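Local atomic coordinates of naphthalene dioxygenase large subunit (PDB entry 2B1X), a protein that forms the large subunit of a Rieske-type non-haem iron dioxygenase, carrying an Fe2/S2 cluster and, in its catalytic domain, an iron ion. Residues P144-K152 with G157-E167; P234-H242 with G252-M260. All blocks are in the same frame, centred on the assembly; numbering follows the deposited sequence.

In the fold
Both contacts illustrate how a beta hairpin is secured beyond its paired strands, here in two different domains of one chain. Interaction 1 joins strands 147-151 and 154-158 of a three-stranded antiparallel sheet in the Rieske part of the subunit; interaction 2 joins strands 240-244 and 250-254 of the large antiparallel sheet of the catalytic domain. Their centres stand about 36 Å apart, on opposite sides of the chain's centre, and their nearest atoms remain about 14 Å from each other. In interaction 2 the F236 side chain is about 9 Å from the iron ion held by H216, H221 and D372.

Interaction 1 of 2, residues P144-K152 with G157-E167; sequences PMPNLASYK and GSLDPHADSLE
N147 and S158 form an antiparallel hydrogen-bonded pair where strands 147-151 and 154-158 of a beta hairpin meet, and the asparagine side chain carries the contact onward into the chain that leaves the second strand. N147 N gives its hydrogen to S158 O, and S158 N returns one to N147 O at 2.8 Å. Beyond the backbone, CB of N147 packs 4.0 Å from CB of S158; CG passes near D160 O, and ND2 reaches that oxygen at 2.8 Å. This last bond is nearly straight (170° at the hydrogen), lies in the amide plane and uses a lone pair of the carbonyl. ND2 also donates to a water that in turn donates to A163 O. D160 O accepts a second bond from A163 N, closing the type I turn 160-163, while D160 OD1 takes H162 N from above its carboxylate plane in an Asx turn.

Apolar groups flank this polar centre. The P146 ring sets CG 3.4 Å from L159 O, and M145, bent at chi2 and chi3, brings SD 3.8 Å from L159 CD1. Further along, A149 CB meets L166 CB at 3.8 Å, and L166 CD1 lies against Y151 CB. E167 OE2 comes to the edge of the Y151 ring in its plane, the carboxylate turned 87° to the ring; the phenol OH itself bonds to D178. P146 also packs on F387 of a second subunit. Chemically, one asparagine amide, held by a turn carbonyl and a bridging water, fixes the exit of the hairpin at the start of the turn.

Interaction 2 of 2, residues P234-H242 with G252-M260; sequences PQFALYGEH and GIIGPPPGM
The Y239 ring receives P257 CB over the centre of one face, a CH-pi contact with CB 4.0 Å from the ring centroid and 13° off its normal. P258 CD approaches Y239 CE2 obliquely at 3.6 Å, and both prolines cross the tyrosine at about a right angle. The F236 ring has A237 CB over the centre of one face, while I254 CD1 comes obliquely to F236 CE1. These rings border a beta hairpin in the large antiparallel sheet of the catalytic domain, whose strands 240-242 and 252-254 run at 176° with axes 4.5 Å apart.

E241 and I253 form the hydrogen-bonded pair: E241 N binds I253 O at 2.7 Å, and I253 N binds E241 O. G240 faces I254 as a non-hydrogen-bonded pair, their CA atoms 4.0 Å apart, and having no CB it lets the I253 carbonyl come close to its CA. I254 sets CG1 anti to its carbonyl carbon (chi1 -60°), and from there CD1 reaches both F236 and A237 CB. Its side chain is also about 4 Å from a bound MPD molecule, probably from the crystallisation liquor. On the other flank of the hairpin, strand 293-298 continues the sheet, with backbone bonds linking I254 with F293 and G252 with H295.

Y239 centres an inverse gamma turn, and its carbonyl oxygen accepts from G255 N. A water donates to G255 O and, at 2.7 Å, to F236 O.

Interaction 1 of 2, residues P144-K152 with G157-E167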
loop_
_atom_site.group_PDB
_atom_site.type_symbol
_atom_site.label_atom_id
_atom_site.label_comp_id
_atom_site.label_asym_id
_atom_site.label_seq_id
_atom_site.Cartn_x
_atom_site.Cartn_y
_atom_site.Cartn_z
ATOM N N PRO A 144 19.664 -24.938 -11.450
ATOM C CA PRO A 144 19.571 -25.692 -10.207
ATOM C C PRO A 144 19.852 -24.778 -9.014
ATOM O O PRO A 144 20.590 -23.787 -9.140
ATOM C CB PRO A 144 20.690 -26.751 -10.339
ATOM C CG PRO A 144 21.258 -26.636 -11.691
ATOM C CD PRO A 144 20.874 -25.282 -12.229
ATOM N N MET A 145 19.217 -25.082 -7.893
ATOM C CA MET A 145 19.690 -24.617 -6.580
ATOM C C MET A 145 21.181 -24.995 -6.482
ATOM O O MET A 145 21.521 -26.160 -6.660
ATOM C CB MET A 145 18.898 -25.340 -5.483
ATOM C CG MET A 145 19.341 -25.054 -4.030
ATOM S SD MET A 145 19.027 -23.285 -3.653
ATOM C CE MET A 145 17.218 -23.425 -3.460
ATOM N N PRO A 146 22.060 -24.020 -6.249
ATOM C CA PRO A 146 23.504 -24.268 -6.230
ATOM C C PRO A 146 23.888 -25.366 -5.254
ATOM O O PRO A 146 24.733 -26.166 -5.583
ATOM C CB PRO A 146 24.083 -22.914 -5.799
ATOM C CG PRO A 146 23.071 -21.915 -6.295
ATOM C CD PRO A 146 21.738 -22.588 -6.051
ATOM N N ASN A 147 23.274 -25.396 -4.074
ATOM C CA ASN A 147 23.491 -26.478 -3.142
ATOM C C ASN A 147 22.147 -26.983 -2.585
ATOM O O ASN A 147 21.366 -26.210 -2.030
ATOM C CB ASN A 147 24.440 -26.024 -2.019
ATOM C CG ASN A 147 25.794 -26.686 -2.096
ATOM O OD1 ASN A 147 25.888 -27.901 -2.170
ATOM N ND2 ASN A 147 26.840 -25.897 -2.052
ATOM N N LEU A 148 21.876 -28.271 -2.766
ATOM C CA LEU A 148 20.626 -28.854 -2.284
ATOM C C LEU A 148 20.914 -30.135 -1.527
ATOM O O LEU A 148 21.696 -30.967 -1.987
ATOM C CB LEU A 148 19.669 -29.155 -3.448
ATOM C CG LEU A 148 18.237 -29.656 -3.138
ATOM C CD1 LEU A 148 17.295 -28.537 -2.723
ATOM C CD2 LEU A 148 17.638 -30.401 -4.363
ATOM N N ALA A 149 20.275 -30.307 -0.376
ATOM C CA ALA A 149 20.501 -31.502 0.447
ATOM C C ALA A 149 19.351 -31.735 1.402
ATOM O O ALA A 149 18.523 -30.861 1.624
ATOM C CB ALA A 149 21.839 -31.408 1.250
ATOM N N SER A 150 19.342 -32.929 1.979
ATOM C CA SER A 150 18.329 -33.384 2.899
ATOM C C SER A 150 18.971 -33.879 4.206
ATOM O O SER A 150 20.034 -34.517 4.182
ATOM C CB SER A 150 17.605 -34.566 2.256
ATOM O OG SER A 150 16.211 -34.351 2.292
ATOM N N TYR A 151 18.348 -33.576 5.333
ATOM C CA TYR A 151 18.655 -34.289 6.555
ATOM C C TYR A 151 17.372 -34.812 7.169
ATOM O O TYR A 151 16.485 -34.048 7.536
ATOM C CB TYR A 151 19.456 -33.448 7.556
ATOM C CG TYR A 151 19.868 -34.278 8.762
ATOM C CD1 TYR A 151 19.188 -34.162 9.981
ATOM C CD2 TYR A 151 20.909 -35.196 8.667
ATOM C CE1 TYR A 151 19.558 -34.944 11.076
ATOM C CE2 TYR A 151 21.287 -35.969 9.752
ATOM C CZ TYR A 151 20.621 -35.828 10.954
ATOM O OH TYR A 151 20.997 -36.604 12.017
ATOM N N LYS A 152 17.266 -36.132 7.241
ATOM C CA LYS A 152 16.091 -36.800 7.812
ATOM C C LYS A 152 14.738 -36.249 7.348
ATOM O O LYS A 152 13.868 -35.961 8.191
ATOM C CB LYS A 152 16.159 -36.812 9.352
ATOM C CG LYS A 152 17.453 -37.393 9.938
ATOM C CD LYS A 152 17.370 -38.868 10.158
ATOM C CE LYS A 152 18.756 -39.505 10.252
ATOM N NZ LYS A 152 19.213 -39.682 11.633
ATOM N N GLY A 157 18.283 -25.685 1.046
ATOM C CA GLY A 157 19.076 -25.183 -0.054
ATOM C C GLY A 157 19.965 -24.039 0.345
ATOM O O GLY A 157 19.702 -23.298 1.327
ATOM N N SER A 158 21.051 -23.902 -0.389
ATOM C CA SER A 158 21.944 -22.770 -0.200
ATOM C C SER A 158 22.249 -22.172 -1.568
ATOM O O SER A 158 22.399 -22.894 -2.567
ATOM C CB SER A 158 23.234 -23.172 0.533
ATOM O OG SER A 158 24.207 -22.139 0.395
ATOM N N LEU A 159 22.336 -20.852 -1.607
ATOM C CA LEU A 159 22.677 -20.146 -2.839
ATOM C C LEU A 159 24.180 -20.175 -3.165
ATOM O O LEU A 159 24.603 -19.708 -4.241
ATOM C CB LEU A 159 22.172 -18.699 -2.730
ATOM C CG LEU A 159 20.848 -18.369 -3.425
ATOM C CD1 LEU A 159 19.989 -19.584 -3.899
ATOM C CD2 LEU A 159 20.027 -17.322 -2.679
ATOM N N ASP A 160 24.977 -20.692 -2.229
ATOM C CA ASP A 160 26.433 -20.662 -2.308
ATOM C C ASP A 160 26.951 -22.040 -2.762
ATOM O O ASP A 160 26.770 -23.050 -2.062
ATOM C CB ASP A 160 26.997 -20.257 -0.937
ATOM C CG ASP A 160 28.524 -20.229 -0.888
ATOM O OD1 ASP A 160 29.213 -20.454 -1.917
ATOM O OD2 ASP A 160 29.109 -19.952 0.167
ATOM N N PRO A 161 27.520 -22.100 -3.961
ATOM C CA PRO A 161 28.028 -23.365 -4.496
ATOM C C PRO A 161 29.173 -23.926 -3.662
ATOM O O PRO A 161 29.397 -25.138 -3.704
ATOM C CB PRO A 161 28.486 -22.996 -5.927
ATOM C CG PRO A 161 28.570 -21.566 -5.960
ATOM C CD PRO A 161 27.692 -20.991 -4.906
ATOM N N HIS A 162 29.839 -23.070 -2.885
ATOM C CA HIS A 162 31.011 -23.466 -2.089
ATOM C C HIS A 162 30.699 -23.594 -0.588
ATOM O O HIS A 162 31.608 -23.637 0.234
ATOM C CB HIS A 162 32.167 -22.480 -2.308
ATOM C CG HIS A 162 32.502 -22.258 -3.745
ATOM N ND1 HIS A 162 32.924 -23.273 -4.574
ATOM C CD2 HIS A 162 32.448 -21.142 -4.511
ATOM C CE1 HIS A 162 33.131 -22.795 -5.786
ATOM N NE2 HIS A 162 32.844 -21.504 -5.777
ATOM N N ALA A 163 29.415 -23.664 -0.250
ATOM C CA ALA A 163 28.983 -23.855 1.121
ATOM C C ALA A 163 29.549 -25.152 1.696
ATOM O O ALA A 163 29.794 -26.128 0.965
ATOM C CB ALA A 163 27.491 -23.876 1.191
ATOM N N ASP A 164 29.741 -25.159 3.009
ATOM C CA ASP A 164 29.998 -26.402 3.719
ATOM C C ASP A 164 28.785 -27.293 3.523
ATOM O O ASP A 164 27.665 -26.795 3.323
ATOM C CB ASP A 164 30.197 -26.143 5.226
ATOM C CG ASP A 164 31.509 -25.440 5.527
ATOM O OD1 ASP A 164 32.499 -25.716 4.808
ATOM O OD2 ASP A 164 31.640 -24.593 6.454
ATOM N N SER A 165 28.992 -28.601 3.573
ATOM C CA SER A 165 27.886 -29.528 3.391
ATOM C C SER A 165 26.828 -29.293 4.459
ATOM O O SER A 165 27.144 -28.877 5.576
ATOM C CB SER A 165 28.388 -30.969 3.432
ATOM O OG SER A 165 28.587 -31.411 4.759
ATOM N N LEU A 166 25.577 -29.573 4.119
ATOM C CA LEU A 166 24.492 -29.527 5.095
ATOM C C LEU A 166 24.886 -30.183 6.416
ATOM O O LEU A 166 24.688 -29.602 7.496
ATOM C CB LEU A 166 23.226 -30.186 4.539
ATOM C CG LEU A 166 21.802 -29.677 4.877
ATOM C CD1 LEU A 166 20.841 -30.829 5.206
ATOM C CD2 LEU A 166 21.662 -28.518 5.941
ATOM N N GLU A 167 25.432 -31.394 6.337
ATOM C CA GLU A 167 25.757 -32.161 7.559
ATOM C C GLU A 167 26.788 -31.457 8.436
ATOM O O GLU A 167 26.665 -31.477 9.655
ATOM C CB GLU A 167 26.174 -33.631 7.258
ATOM C CG GLU A 167 25.101 -34.445 6.525
ATOM C CD GLU A 167 24.768 -35.821 7.116
ATOM O OE1 GLU A 167 25.422 -36.281 8.100
ATOM O OE2 GLU A 167 23.845 -36.479 6.556
HETATM O O HOH W 1 29.635 -27.032 -1.467
#

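Interaction 2 of 2, residues P234-H242 with G252-M260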
loop_
_atom_site.group_PDB
_atom_site.type_symbol
_atom_site.label_atom_id
_atom_site.label_comp_id
_atom_site.label_asym_id
_atom_site.label_seq_id
_atom_site.Cartn_x
_atom_site.Cartn_y
_atom_site.Cartn_z
ATOM N N PRO A 234 6.095 -20.566 37.921
ATOM C CA PRO A 234 7.045 -19.530 37.448
ATOM C C PRO A 234 8.513 -20.010 37.302
ATOM O O PRO A 234 9.329 -19.324 36.675
ATOM C CB PRO A 234 7.006 -18.459 38.545
ATOM C CG PRO A 234 5.908 -18.817 39.475
ATOM C CD PRO A 234 5.457 -20.212 39.207
ATOM N N GLN A 235 8.826 -21.143 37.907
ATOM C CA GLN A 235 10.134 -21.766 37.865
ATOM C C GLN A 235 10.181 -22.911 36.872
ATOM O O GLN A 235 11.160 -23.657 36.852
ATOM C CB GLN A 235 10.485 -22.339 39.242
ATOM C CG GLN A 235 10.635 -21.317 40.351
ATOM C CD GLN A 235 11.289 -21.927 41.574
ATOM O OE1 GLN A 235 10.930 -23.049 41.983
ATOM N NE2 GLN A 235 12.253 -21.219 42.149
ATOM N N PHE A 236 9.132 -23.073 36.056
ATOM C CA PHE A 236 9.052 -24.231 35.159
ATOM C C PHE A 236 10.298 -24.484 34.288
ATOM O O PHE A 236 10.651 -25.630 34.023
ATOM C CB PHE A 236 7.776 -24.183 34.298
ATOM C CG PHE A 236 7.926 -23.376 33.032
ATOM C CD1 PHE A 236 8.055 -24.012 31.784
ATOM C CD2 PHE A 236 7.924 -21.985 33.082
ATOM C CE1 PHE A 236 8.185 -23.261 30.607
ATOM C CE2 PHE A 236 8.068 -21.235 31.922
ATOM C CZ PHE A 236 8.189 -21.879 30.677
ATOM N N ALA A 237 10.963 -23.420 33.856
ATOM C CA ALA A 237 12.098 -23.558 32.938
ATOM C C ALA A 237 13.411 -23.890 33.633
ATOM O O ALA A 237 14.392 -24.254 32.972
ATOM C CB ALA A 237 12.225 -22.357 32.039
ATOM N N LEU A 238 13.408 -23.868 34.971
ATOM C CA LEU A 238 14.545 -24.353 35.730
ATOM C C LEU A 238 14.750 -25.861 35.549
ATOM O O LEU A 238 15.869 -26.374 35.742
ATOM C CB LEU A 238 14.403 -24.009 37.228
ATOM C CG LEU A 238 14.390 -22.529 37.638
ATOM C CD1 LEU A 238 14.436 -22.415 39.169
ATOM C CD2 LEU A 238 15.529 -21.705 36.969
ATOM N N TYR A 239 13.676 -26.575 35.195
ATOM C CA TYR A 239 13.739 -28.042 35.027
ATOM C C TYR A 239 13.988 -28.344 33.564
ATOM O O TYR A 239 13.212 -29.041 32.911
ATOM C CB TYR A 239 12.462 -28.722 35.521
ATOM C CG TYR A 239 12.106 -28.304 36.937
ATOM C CD1 TYR A 239 11.197 -27.274 37.159
ATOM C CD2 TYR A 239 12.687 -28.941 38.047
ATOM C CE1 TYR A 239 10.894 -26.853 38.437
ATOM C CE2 TYR A 239 12.379 -28.531 39.346
ATOM C CZ TYR A 239 11.480 -27.490 39.534
ATOM O OH TYR A 239 11.139 -27.063 40.807
ATOM N N GLY A 240 15.069 -27.769 33.049
ATOM C CA GLY A 240 15.391 -27.883 31.648
ATOM C C GLY A 240 16.862 -27.664 31.359
ATOM O O GLY A 240 17.669 -27.417 32.268
ATOM N N GLU A 241 17.188 -27.725 30.071
ATOM C CA GLU A 241 18.544 -27.530 29.572
ATOM C C GLU A 241 18.538 -26.548 28.405
ATOM O O GLU A 241 17.635 -26.577 27.595
ATOM C CB GLU A 241 19.115 -28.872 29.150
ATOM C CG GLU A 241 20.634 -28.920 29.128
ATOM C CD GLU A 241 21.268 -29.195 30.497
ATOM O OE1 GLU A 241 20.555 -29.538 31.460
ATOM O OE2 GLU A 241 22.517 -29.120 30.599
ATOM N N HIS A 242 19.527 -25.664 28.365
ATOM C CA HIS A 242 19.703 -24.607 27.328
ATOM C C HIS A 242 20.990 -24.941 26.548
ATOM O O HIS A 242 22.078 -24.927 27.130
ATOM C CB HIS A 242 19.867 -23.263 28.056
ATOM C CG HIS A 242 19.768 -22.029 27.194
ATOM N ND1 HIS A 242 18.567 -21.435 26.886
ATOM C CD2 HIS A 242 20.723 -21.220 26.681
ATOM C CE1 HIS A 242 18.773 -20.341 26.175
ATOM N NE2 HIS A 242 20.079 -20.172 26.055
ATOM N N GLY A 252 16.224 -25.408 23.524
ATOM C CA GLY A 252 16.018 -25.699 24.942
ATOM C C GLY A 252 15.116 -26.897 25.094
ATOM O O GLY A 252 14.271 -27.130 24.249
ATOM N N ILE A 253 15.328 -27.658 26.174
ATOM C CA ILE A 253 14.530 -28.826 26.493
ATOM C C ILE A 253 14.045 -28.672 27.934
ATOM O O ILE A 253 14.864 -28.471 28.857
ATOM C CB ILE A 253 15.389 -30.121 26.345
ATOM C CG1 ILE A 253 16.097 -30.140 24.984
ATOM C CG2 ILE A 253 14.513 -31.395 26.591
ATOM C CD1 ILE A 253 16.976 -31.364 24.707
ATOM N N ILE A 254 12.732 -28.737 28.120
ATOM C CA ILE A 254 12.134 -28.570 29.440
ATOM C C ILE A 254 11.305 -29.810 29.826
ATOM O O ILE A 254 10.569 -30.345 29.003
ATOM C CB ILE A 254 11.267 -27.296 29.514
ATOM C CG1 ILE A 254 12.101 -26.048 29.235
ATOM C CG2 ILE A 254 10.604 -27.186 30.922
ATOM C CD1 ILE A 254 11.279 -24.718 29.148
ATOM N N GLY A 255 11.452 -30.284 31.055
ATOM C CA GLY A 255 10.628 -31.390 31.551
ATOM C C GLY A 255 9.803 -30.985 32.771
ATOM O O GLY A 255 9.912 -29.832 33.229
ATOM N N PRO A 256 8.983 -31.900 33.306
ATOM C CA PRO A 256 8.208 -31.602 34.523
ATOM C C PRO A 256 9.079 -31.615 35.788
ATOM O O PRO A 256 10.135 -32.257 35.778
ATOM C CB PRO A 256 7.195 -32.741 34.577
ATOM C CG PRO A 256 7.880 -33.875 33.929
ATOM C CD PRO A 256 8.721 -33.268 32.821
ATOM N N PRO A 257 8.633 -30.950 36.857
ATOM C CA PRO A 257 9.320 -31.002 38.164
ATOM C C PRO A 257 9.236 -32.393 38.818
ATOM O O PRO A 257 8.354 -33.159 38.407
ATOM C CB PRO A 257 8.532 -29.997 39.011
ATOM C CG PRO A 257 7.191 -29.937 38.381
ATOM C CD PRO A 257 7.412 -30.123 36.906
ATOM N N PRO A 258 10.108 -32.698 39.799
ATOM C CA PRO A 258 10.105 -33.998 40.503
ATOM C C PRO A 258 8.737 -34.462 41.021
ATOM O O PRO A 258 8.451 -35.667 40.935
ATOM C CB PRO A 258 11.049 -33.757 41.694
ATOM C CG PRO A 258 11.995 -32.697 41.205
ATOM C CD PRO A 258 11.179 -31.812 40.302
ATOM N N GLY A 259 7.926 -33.532 41.532
ATOM C CA GLY A 259 6.613 -33.862 42.067
ATOM C C GLY A 259 5.481 -33.810 41.049
ATOM O O GLY A 259 4.342 -33.450 41.385
ATOM N N MET A 260 5.799 -34.171 39.805
ATOM C CA MET A 260 4.827 -34.217 38.717
ATOM C C MET A 260 5.198 -35.354 37.773
ATOM O O MET A 260 6.134 -35.231 36.978
ATOM C CB MET A 260 4.801 -32.893 37.953
ATOM C CG MET A 260 3.421 -32.466 37.474
ATOM S SD MET A 260 3.421 -31.881 35.755
ATOM C CE MET A 260 3.711 -30.132 35.973
HETATM O O HOH W 2 8.888 -27.711 34.078
#